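Local structure of aminoacyl-tRNA synthetase (Cryptosporidium parvum, 5F9Z) at residues T19-T24 and G288-L293; S55-E60 and V299-V304; M438-W443 and K502-F507. The protein is a prolyl-tRNA synthetase that uses ATP to join proline to its tRNA, and that binds the inhibitor halofuginone here. All coordinates share one frame; numbering follows the deposited sequence.

Contact 1 (T19-T24 and G288-L293)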
loop_
_atom_site.group_PDB
_atom_site.type_symbol
_atom_site.label_atom_id
_atom_site.label_comp_id
_atom_site.label_asym_id
_atom_site.label_seq_id
_atom_site.Cartn_x
_atom_site.Cartn_y
_atom_site.Cartn_z
ATOM N N THR A 19 16.004 -14.281 -11.656
ATOM C CA THR A 19 16.940 -15.337 -11.296
ATOM C C THR A 19 16.991 -15.598 -9.798
ATOM O O THR A 19 17.346 -16.707 -9.384
ATOM C CB THR A 19 18.346 -14.987 -11.791
ATOM O OG1 THR A 19 18.805 -13.803 -11.128
ATOM C CG2 THR A 19 18.336 -14.743 -13.295
ATOM N N ALA A 20 16.646 -14.608 -8.980
ATOM C CA ALA A 20 16.689 -14.753 -7.535
ATOM C C ALA A 20 15.381 -15.336 -7.019
ATOM O O ALA A 20 14.292 -14.922 -7.427
ATOM C CB ALA A 20 16.962 -13.408 -6.865
ATOM N N ASP A 21 15.505 -16.297 -6.112
ATOM C CA ASP A 21 14.346 -16.954 -5.527
ATOM C C ASP A 21 13.671 -16.034 -4.515
ATOM O O ASP A 21 14.336 -15.381 -3.706
ATOM C CB ASP A 21 14.793 -18.259 -4.870
ATOM C CG ASP A 21 13.648 -19.050 -4.303
ATOM O OD1 ASP A 21 13.347 -18.869 -3.105
ATOM O OD2 ASP A 21 13.065 -19.866 -5.050
ATOM N N LYS A 22 12.336 -15.980 -4.563
ATOM C CA LYS A 22 11.604 -15.032 -3.723
ATOM C C LYS A 22 11.762 -15.355 -2.242
ATOM O O LYS A 22 11.863 -14.446 -1.410
ATOM C CB LYS A 22 10.122 -15.013 -4.103
ATOM C CG LYS A 22 9.279 -14.093 -3.222
ATOM C CD LYS A 22 7.800 -14.140 -3.579
ATOM C CE LYS A 22 7.000 -13.203 -2.686
ATOM N NZ LYS A 22 5.552 -13.185 -3.028
ATOM N N ILE A 23 11.787 -16.639 -1.891
ATOM C CA ILE A 23 11.813 -17.018 -0.482
ATOM C C ILE A 23 13.235 -16.987 0.067
ATOM O O ILE A 23 13.490 -16.412 1.132
ATOM C CB ILE A 23 11.158 -18.399 -0.289
ATOM C CG1 ILE A 23 9.636 -18.281 -0.399
ATOM C CG2 ILE A 23 11.558 -19.003 1.047
ATOM C CD1 ILE A 23 8.891 -19.551 -0.037
ATOM N N THR A 24 14.185 -17.594 -0.647
ATOM C CA THR A 24 15.542 -17.716 -0.125
ATOM C C THR A 24 16.403 -16.487 -0.391
ATOM O O THR A 24 17.380 -16.268 0.334
ATOM C CB THR A 24 16.227 -18.954 -0.709
ATOM O OG1 THR A 24 16.254 -18.859 -2.137
ATOM C CG2 THR A 24 15.484 -20.217 -0.302
ATOM N N GLY A 288 3.846 -11.109 -6.213
ATOM C CA GLY A 288 4.891 -11.480 -7.150
ATOM C C GLY A 288 5.431 -12.874 -6.890
ATOM O O GLY A 288 5.455 -13.357 -5.757
ATOM N N ASP A 289 5.867 -13.526 -7.963
ATOM C CA ASP A 289 6.418 -14.874 -7.875
ATOM C C ASP A 289 7.807 -14.878 -8.511
ATOM O O ASP A 289 8.437 -13.834 -8.722
ATOM C CB ASP A 289 5.464 -15.894 -8.517
ATOM C CG ASP A 289 5.087 -15.541 -9.950
ATOM O OD1 ASP A 289 5.930 -14.991 -10.688
ATOM O OD2 ASP A 289 3.935 -15.826 -10.341
ATOM N N ASN A 290 8.303 -16.075 -8.832
ATOM C CA ASN A 290 9.628 -16.228 -9.418
ATOM C C ASN A 290 9.680 -15.849 -10.892
ATOM O O ASN A 290 10.780 -15.755 -11.448
ATOM C CB ASN A 290 10.119 -17.666 -9.239
ATOM C CG ASN A 290 10.625 -17.937 -7.837
ATOM O OD1 ASN A 290 10.427 -17.130 -6.927
ATOM N ND2 ASN A 290 11.284 -19.074 -7.655
ATOM N N LYS A 291 8.535 -15.637 -11.536
ATOM C CA LYS A 291 8.519 -15.133 -12.903
ATOM C C LYS A 291 8.536 -13.614 -12.969
ATOM O O LYS A 291 8.824 -13.056 -14.034
ATOM C CB LYS A 291 7.287 -15.648 -13.651
ATOM C CG LYS A 291 7.200 -17.154 -13.750
ATOM C CD LYS A 291 5.969 -17.566 -14.532
ATOM C CE LYS A 291 5.856 -19.072 -14.619
ATOM N NZ LYS A 291 4.717 -19.480 -15.480
ATOM N N GLY A 292 8.234 -12.937 -11.864
ATOM C CA GLY A 292 8.207 -11.490 -11.843
ATOM C C GLY A 292 6.959 -10.936 -11.190
ATOM O O GLY A 292 6.436 -11.520 -10.237
ATOM N N LEU A 293 6.471 -9.811 -11.703
ATOM C CA LEU A 293 5.288 -9.179 -11.139
ATOM C C LEU A 293 4.054 -10.054 -11.319
ATOM O O LEU A 293 3.917 -10.789 -12.300
ATOM C CB LEU A 293 5.036 -7.822 -11.796
ATOM C CG LEU A 293 5.896 -6.624 -11.405
ATOM C CD1 LEU A 293 5.508 -5.438 -12.263
ATOM C CD2 LEU A 293 5.717 -6.296 -9.934
#
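Asp21 meets the side chain of Asn290, which reaches across from residues 288-293. Asn290 ND2 points at Asp21 OD2 at 3.3 Å, with the amide and carboxylate planes nearly perpendicular. The exact place of this carboxylate is doubtful, so the bond is tentative. The same caution applies to Asp21 OD1. It accepts from the backbone N of Thr24 and closes an Asx motif just before residues 22-24, whose backbone angles are helical.

Lys22 follows and bonds at both ends. Its backbone N donates to Asn290 OD1 at 3.2 Å, tilted out of the amide carbonyl plane, while its CB lies 3.5 Å from the same OD1. If the Asp21 bond holds, one amide serves two neighbouring residues, its nitrogen facing Asp21 and its oxygen Lys22. Asn290 OD1 has a further partner in ND1 of His3, a residue of the expression tag. Beyond the backbone, Lys22 runs out fully extended, with CG trans to its N (chi1 177°). This length carries NZ to the carbonyl of Gly288, where NZ meets Gly288 O at 2.7 Å in the carbonyl plane. The Lys22 CD methylene passes 3.3 Å from that same Gly288 O. NZ also bonds to the carbonyl of Met285.

Two main-chain oxygens thus hold the ammonium group where helix 278-287 ends, and tie the N-terminal loop to the turn that follows. Its positive charge would probably interact favourably with the C-terminal end of the helix. Residues 289-292 form a type I beta turn. Inside it Asp289 OD1, which also pairs with Arg380, accepts from Lys291 N at 2.8 Å, making an Asx turn.

Contact 2 (S55-E60 and V299-V304)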
loop_
_atom_site.group_PDB
_atom_site.type_symbol
_atom_site.label_atom_id
_atom_site.label_comp_id
_atom_site.label_asym_id
_atom_site.label_seq_id
_atom_site.Cartn_x
_atom_site.Cartn_y
_atom_site.Cartn_z
ATOM N N SER A 55 5.004 1.504 -12.866
ATOM C CA SER A 55 4.643 1.599 -11.457
ATOM C C SER A 55 3.831 2.852 -11.157
ATOM O O SER A 55 2.931 2.817 -10.311
ATOM C CB SER A 55 5.899 1.577 -10.581
ATOM O OG SER A 55 6.700 2.724 -10.805
ATOM N N TYR A 56 4.126 3.961 -11.841
ATOM C CA TYR A 56 3.405 5.200 -11.571
ATOM C C TYR A 56 1.945 5.109 -11.997
ATOM O O TYR A 56 1.098 5.823 -11.450
ATOM C CB TYR A 56 4.089 6.377 -12.265
ATOM C CG TYR A 56 3.526 7.715 -11.849
ATOM C CD1 TYR A 56 3.774 8.228 -10.581
ATOM C CD2 TYR A 56 2.740 8.462 -12.716
ATOM C CE1 TYR A 56 3.259 9.448 -10.189
ATOM C CE2 TYR A 56 2.222 9.686 -12.334
ATOM C CZ TYR A 56 2.484 10.172 -11.069
ATOM O OH TYR A 56 1.971 11.388 -10.681
ATOM N N PHE A 57 1.635 4.250 -12.972
ATOM C CA PHE A 57 0.239 3.994 -13.312
ATOM C C PHE A 57 -0.522 3.451 -12.110
ATOM O O PHE A 57 -1.676 3.830 -11.873
ATOM C CB PHE A 57 0.151 3.015 -14.485
ATOM C CG PHE A 57 -1.257 2.594 -14.826
ATOM C CD1 PHE A 57 -1.856 1.521 -14.178
ATOM C CD2 PHE A 57 -1.977 3.264 -15.801
ATOM C CE1 PHE A 57 -3.146 1.136 -14.487
ATOM C CE2 PHE A 57 -3.266 2.879 -16.118
ATOM C CZ PHE A 57 -3.852 1.813 -15.460
ATOM N N ILE A 58 0.106 2.555 -11.345
ATOM C CA ILE A 58 -0.566 1.955 -10.199
ATOM C C ILE A 58 -0.854 3.008 -9.137
ATOM O O ILE A 58 -1.904 2.981 -8.485
ATOM C CB ILE A 58 0.270 0.790 -9.643
ATOM C CG1 ILE A 58 0.447 -0.283 -10.720
ATOM C CG2 ILE A 58 -0.381 0.201 -8.399
ATOM C CD1 ILE A 58 1.084 -1.554 -10.220
ATOM N N TRP A 59 0.062 3.962 -8.954
ATOM C CA TRP A 59 -0.200 5.046 -8.013
ATOM C C TRP A 59 -1.294 5.970 -8.530
ATOM O O TRP A 59 -2.131 6.444 -7.753
ATOM C CB TRP A 59 1.078 5.834 -7.734
ATOM C CG TRP A 59 0.853 6.967 -6.785
ATOM C CD1 TRP A 59 0.901 8.301 -7.072
ATOM C CD2 TRP A 59 0.518 6.866 -5.396
ATOM N NE1 TRP A 59 0.628 9.037 -5.944
ATOM C CE2 TRP A 59 0.389 8.180 -4.901
ATOM C CE3 TRP A 59 0.321 5.793 -4.521
ATOM C CZ2 TRP A 59 0.072 8.448 -3.571
ATOM C CZ3 TRP A 59 0.006 6.061 -3.202
ATOM C CH2 TRP A 59 -0.115 7.378 -2.739
ATOM N N GLU A 60 -1.303 6.239 -9.839
ATOM C CA GLU A 60 -2.377 7.037 -10.421
ATOM C C GLU A 60 -3.723 6.349 -10.255
ATOM O O GLU A 60 -4.748 7.012 -10.062
ATOM C CB GLU A 60 -2.092 7.308 -11.898
ATOM C CG GLU A 60 -0.966 8.291 -12.140
ATOM C CD GLU A 60 -0.760 8.590 -13.611
ATOM O OE1 GLU A 60 -0.777 7.641 -14.424
ATOM O OE2 GLU A 60 -0.592 9.779 -13.956
ATOM N N VAL A 299 -5.277 -2.778 -11.021
ATOM C CA VAL A 299 -4.157 -1.846 -11.068
ATOM C C VAL A 299 -3.136 -2.208 -12.133
ATOM O O VAL A 299 -2.187 -1.452 -12.343
ATOM C CB VAL A 299 -3.464 -1.727 -9.694
ATOM C CG1 VAL A 299 -4.423 -1.180 -8.660
ATOM C CG2 VAL A 299 -2.912 -3.077 -9.261
ATOM N N ALA A 300 -3.295 -3.338 -12.812
ATOM C CA ALA A 300 -2.356 -3.729 -13.855
ATOM C C ALA A 300 -2.399 -2.726 -15.004
ATOM O O ALA A 300 -3.483 -2.474 -15.553
ATOM C CB ALA A 300 -2.672 -5.134 -14.368
ATOM N N PRO A 301 -1.264 -2.128 -15.392
ATOM C CA PRO A 301 -1.295 -1.166 -16.509
ATOM C C PRO A 301 -1.844 -1.759 -17.793
ATOM O O PRO A 301 -2.581 -1.086 -18.523
ATOM C CB PRO A 301 0.178 -0.753 -16.652
ATOM C CG PRO A 301 0.774 -1.016 -15.305
ATOM C CD PRO A 301 0.070 -2.228 -14.778
ATOM N N VAL A 302 -1.507 -3.011 -18.085
ATOM C CA VAL A 302 -2.063 -3.740 -19.217
ATOM C C VAL A 302 -2.661 -5.032 -18.681
ATOM O O VAL A 302 -1.937 -5.877 -18.141
ATOM C CB VAL A 302 -1.008 -4.031 -20.296
ATOM C CG1 VAL A 302 -1.598 -4.908 -21.386
ATOM C CG2 VAL A 302 -0.481 -2.729 -20.885
ATOM N N GLN A 303 -3.978 -5.180 -18.818
ATOM C CA GLN A 303 -4.644 -6.377 -18.315
ATOM C C GLN A 303 -4.517 -7.540 -19.291
ATOM O O GLN A 303 -4.364 -8.692 -18.871
ATOM C CB GLN A 303 -6.115 -6.076 -18.030
ATOM C CG GLN A 303 -6.332 -5.065 -16.919
ATOM C CD GLN A 303 -7.777 -4.622 -16.814
ATOM O OE1 GLN A 303 -8.471 -4.488 -17.821
ATOM N NE2 GLN A 303 -8.239 -4.397 -15.589
ATOM N N VAL A 304 -4.579 -7.261 -20.592
ATOM C CA VAL A 304 -4.484 -8.285 -21.624
ATOM C C VAL A 304 -3.474 -7.828 -22.666
ATOM O O VAL A 304 -3.575 -6.714 -23.188
ATOM C CB VAL A 304 -5.845 -8.563 -22.289
ATOM C CG1 VAL A 304 -5.684 -9.567 -23.418
ATOM C CG2 VAL A 304 -6.854 -9.062 -21.263
#
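The Phe57 ring lies against Pro301, with one face over the proline CA. The CH-pi contact is close: Pro301 CA is 3.9 Å from the centroid of the Phe57 ring and 24° off its normal. The proline ring continues the contact toward the base of the aromatic side chain, where Pro301 CG is 3.8 Å from Phe57 CD1. Phe57 CG stands opposite the backbone N (chi1 175°), which sends the ring out from the helix toward the other segment. The edge of the ring has a different neighbour. Val299 O lies in its plane, 3.5 Å from Phe57 CE1.

Ile58, the next residue on helix 53-71, approaches the same carbonyl with its longer branch. Its CG1 comes to 3.3 Å from Val299 O. The other branch takes the valine side chain, with Ile58 CG2 3.9 Å from Val299 CB. Ile58 also packs on Ile280 and Met283 of helix 278-287.

No hydrogen bond crosses between the segments. The helix meets the loop leading into strand 304-308 by apolar packing and one CH-pi contact. The in-plane carbonyl probably has a weak electrostatic attraction to the ring's hydrogens.

Contact 3 (M438-W443 and K502-F507)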
loop_
_atom_site.group_PDB
_atom_site.type_symbol
_atom_site.label_atom_id
_atom_site.label_comp_id
_atom_site.label_asym_id
_atom_site.label_seq_id
_atom_site.Cartn_x
_atom_site.Cartn_y
_atom_site.Cartn_z
ATOM N N MET A 438 3.755 -13.529 12.912
ATOM C CA MET A 438 3.237 -12.605 13.906
ATOM C C MET A 438 2.655 -13.367 15.094
ATOM O O MET A 438 2.430 -14.578 15.043
ATOM C CB MET A 438 2.175 -11.693 13.291
ATOM C CG MET A 438 2.715 -10.700 12.279
ATOM S SD MET A 438 1.406 -9.757 11.472
ATOM C CE MET A 438 0.593 -11.043 10.528
ATOM N N VAL A 439 2.402 -12.633 16.174
ATOM C CA VAL A 439 1.871 -13.193 17.411
ATOM C C VAL A 439 0.600 -12.440 17.777
ATOM O O VAL A 439 0.590 -11.204 17.795
ATOM C CB VAL A 439 2.897 -13.116 18.557
ATOM C CG1 VAL A 439 2.244 -13.476 19.884
ATOM C CG2 VAL A 439 4.078 -14.032 18.275
ATOM N N ILE A 440 -0.466 -13.183 18.057
ATOM C CA ILE A 440 -1.700 -12.632 18.603
ATOM C C ILE A 440 -1.826 -13.164 20.027
ATOM O O ILE A 440 -2.008 -14.369 20.243
ATOM C CB ILE A 440 -2.921 -12.983 17.735
ATOM C CG1 ILE A 440 -4.214 -12.476 18.378
ATOM C CG2 ILE A 440 -2.985 -14.477 17.417
ATOM C CD1 ILE A 440 -4.465 -11.003 18.144
ATOM N N ALA A 441 -1.700 -12.274 21.005
ATOM C CA ALA A 441 -1.538 -12.689 22.389
ATOM C C ALA A 441 -2.444 -11.888 23.310
ATOM O O ALA A 441 -2.783 -10.738 23.012
ATOM C CB ALA A 441 -0.080 -12.517 22.838
ATOM N N PRO A 442 -2.854 -12.475 24.438
ATOM C CA PRO A 442 -3.581 -11.703 25.458
ATOM C C PRO A 442 -2.661 -10.651 26.059
ATOM O O PRO A 442 -1.597 -10.974 26.589
ATOM C CB PRO A 442 -3.982 -12.763 26.494
ATOM C CG PRO A 442 -3.805 -14.082 25.810
ATOM C CD PRO A 442 -2.706 -13.889 24.817
ATOM N N TRP A 443 -3.073 -9.389 25.980
ATOM C CA TRP A 443 -2.217 -8.281 26.372
ATOM C C TRP A 443 -2.973 -7.312 27.270
ATOM O O TRP A 443 -4.182 -7.115 27.123
ATOM C CB TRP A 443 -1.680 -7.537 25.146
ATOM C CG TRP A 443 -0.562 -6.607 25.467
ATOM C CD1 TRP A 443 0.386 -6.769 26.434
ATOM C CD2 TRP A 443 -0.279 -5.356 24.832
ATOM N NE1 TRP A 443 1.248 -5.701 26.436
ATOM C CE2 TRP A 443 0.861 -4.818 25.463
ATOM C CE3 TRP A 443 -0.875 -4.640 23.790
ATOM C CZ2 TRP A 443 1.414 -3.599 25.087
ATOM C CZ3 TRP A 443 -0.322 -3.429 23.418
ATOM C CH2 TRP A 443 0.810 -2.920 24.064
ATOM N N LYS A 502 -6.659 -7.215 28.577
ATOM C CA LYS A 502 -7.833 -6.477 28.127
ATOM C C LYS A 502 -8.420 -7.094 26.864
ATOM O O LYS A 502 -9.615 -7.405 26.813
ATOM C CB LYS A 502 -7.473 -5.008 27.895
ATOM C CG LYS A 502 -7.230 -4.225 29.177
ATOM C CD LYS A 502 -6.823 -2.791 28.885
ATOM C CE LYS A 502 -6.892 -1.937 30.140
ATOM N NZ LYS A 502 -6.113 -2.531 31.263
ATOM N N LYS A 503 -7.595 -7.278 25.840
ATOM C CA LYS A 503 -8.012 -7.903 24.589
ATOM C C LYS A 503 -6.832 -8.716 24.065
ATOM O O LYS A 503 -5.880 -9.012 24.795
ATOM C CB LYS A 503 -8.488 -6.846 23.580
ATOM C CG LYS A 503 -9.844 -6.230 23.888
ATOM C CD LYS A 503 -10.180 -5.109 22.915
ATOM C CE LYS A 503 -9.201 -3.954 23.044
ATOM N NZ LYS A 503 -9.191 -3.380 24.417
ATOM N N PHE A 504 -6.889 -9.085 22.791
ATOM C CA PHE A 504 -5.768 -9.699 22.095
ATOM C C PHE A 504 -5.148 -8.674 21.155
ATOM O O PHE A 504 -5.862 -7.929 20.479
ATOM C CB PHE A 504 -6.211 -10.938 21.312
ATOM C CG PHE A 504 -6.511 -12.130 22.177
ATOM C CD1 PHE A 504 -7.686 -12.196 22.909
ATOM C CD2 PHE A 504 -5.625 -13.193 22.243
ATOM C CE1 PHE A 504 -7.965 -13.295 23.700
ATOM C CE2 PHE A 504 -5.900 -14.295 23.031
ATOM C CZ PHE A 504 -7.070 -14.345 23.761
ATOM N N THR A 505 -3.819 -8.637 21.120
ATOM C CA THR A 505 -3.079 -7.662 20.334
ATOM C C THR A 505 -2.127 -8.375 19.384
ATOM O O THR A 505 -1.492 -9.368 19.756
ATOM C CB THR A 505 -2.304 -6.697 21.243
ATOM O OG1 THR A 505 -3.228 -5.931 22.027
ATOM C CG2 THR A 505 -1.438 -5.746 20.426
ATOM N N LEU A 506 -2.040 -7.869 18.156
ATOM C CA LEU A 506 -1.153 -8.434 17.148
ATOM C C LEU A 506 0.262 -7.902 17.356
ATOM O O LEU A 506 0.487 -6.688 17.321
ATOM C CB LEU A 506 -1.663 -8.088 15.750
ATOM C CG LEU A 506 -1.070 -8.856 14.570
ATOM C CD1 LEU A 506 -1.368 -10.341 14.697
ATOM C CD2 LEU A 506 -1.607 -8.309 13.257
ATOM N N PHE A 507 1.211 -8.808 17.578
ATOM C CA PHE A 507 2.607 -8.460 17.798
ATOM C C PHE A 507 3.471 -8.979 16.657
ATOM O O PHE A 507 3.069 -9.855 15.888
ATOM C CB PHE A 507 3.117 -9.030 19.127
ATOM C CG PHE A 507 2.592 -8.319 20.339
ATOM C CD1 PHE A 507 1.405 -8.714 20.932
ATOM C CD2 PHE A 507 3.294 -7.261 20.894
ATOM C CE1 PHE A 507 0.922 -8.063 22.052
ATOM C CE2 PHE A 507 2.817 -6.605 22.012
ATOM C CZ PHE A 507 1.630 -7.006 22.591
HETATM O O HOH W 1 -5.046 -6.232 23.853
#
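Phe504 and Pro442 lie side by side on one face of the strand pair, their side chains pointing the same way. Pro442 CG is 3.5 Å from Phe504 CE2. Ile440 crosses Phe504 at about a right angle and touches it with its far methyl, CD1 to Phe504 CB 3.6 Å. Chi2 of 80° turns that methyl toward the neighbouring strand. Met438 and Leu506 extend this face, with Met438 SD 3.8 Å from Leu506 CD2.

The other face holds a T-shaped aromatic pair. The edge of Phe507 meets the indole of Trp443, and its CZ stands over the ring, 3.4 Å from Trp443 CD2. The planes are 78° apart. At the indole edge, in its plane, Thr505 OG1 is 3.2 Å from Trp443 CE3. Val439 packs on the CB of Phe507 farther along.

The main chains bind as antiparallel strands. Val439, Ala441 and Trp443 form the hydrogen-bonded pairs with Phe507, Thr505 and Lys503, while Ile440 and Pro442 occupy non-hydrogen-bonded pairs. At the Trp443 end of the pair Lys502 N donates to Trp443 O at 2.9 Å. A water is hydrogen-bonded to Thr505 OG1 at 2.6 Å and weakly to Trp443 O. Lys503 NZ pairs with Glu445.

Trp443 also packs on Cys449 and Cys494, and its side chain lies about 4 Å from the zinc ion. Cys444, Cys449, Cys494 and Cys497 bind that zinc. The antiparallel pair thus adjoins the Cys4 zinc site of the C-terminal prolyl-tRNA synthetase domain.

In the fold
All three contacts are largely buried, but they join different elements. Contact 2 lies nearest the chain's centre, about 14 Å from it centre to centre, against 20 Å and 24 Å for contacts 1 and 3. Contacts 1 and 2 share the connection from helix 278-287 to strand 304-308. Contact 1 fastens its start to the N-terminal loop by polar bonds, whereas contact 2 fastens its end to helix 53-71 by apolar packing. Contact 3 pairs two strands of the C-terminal domain and combines regular backbone bonds with packing on both faces. It lies across the chain's centre from contact 2, with about 36 Å between their centres, and alone of the three adjoins the zinc site.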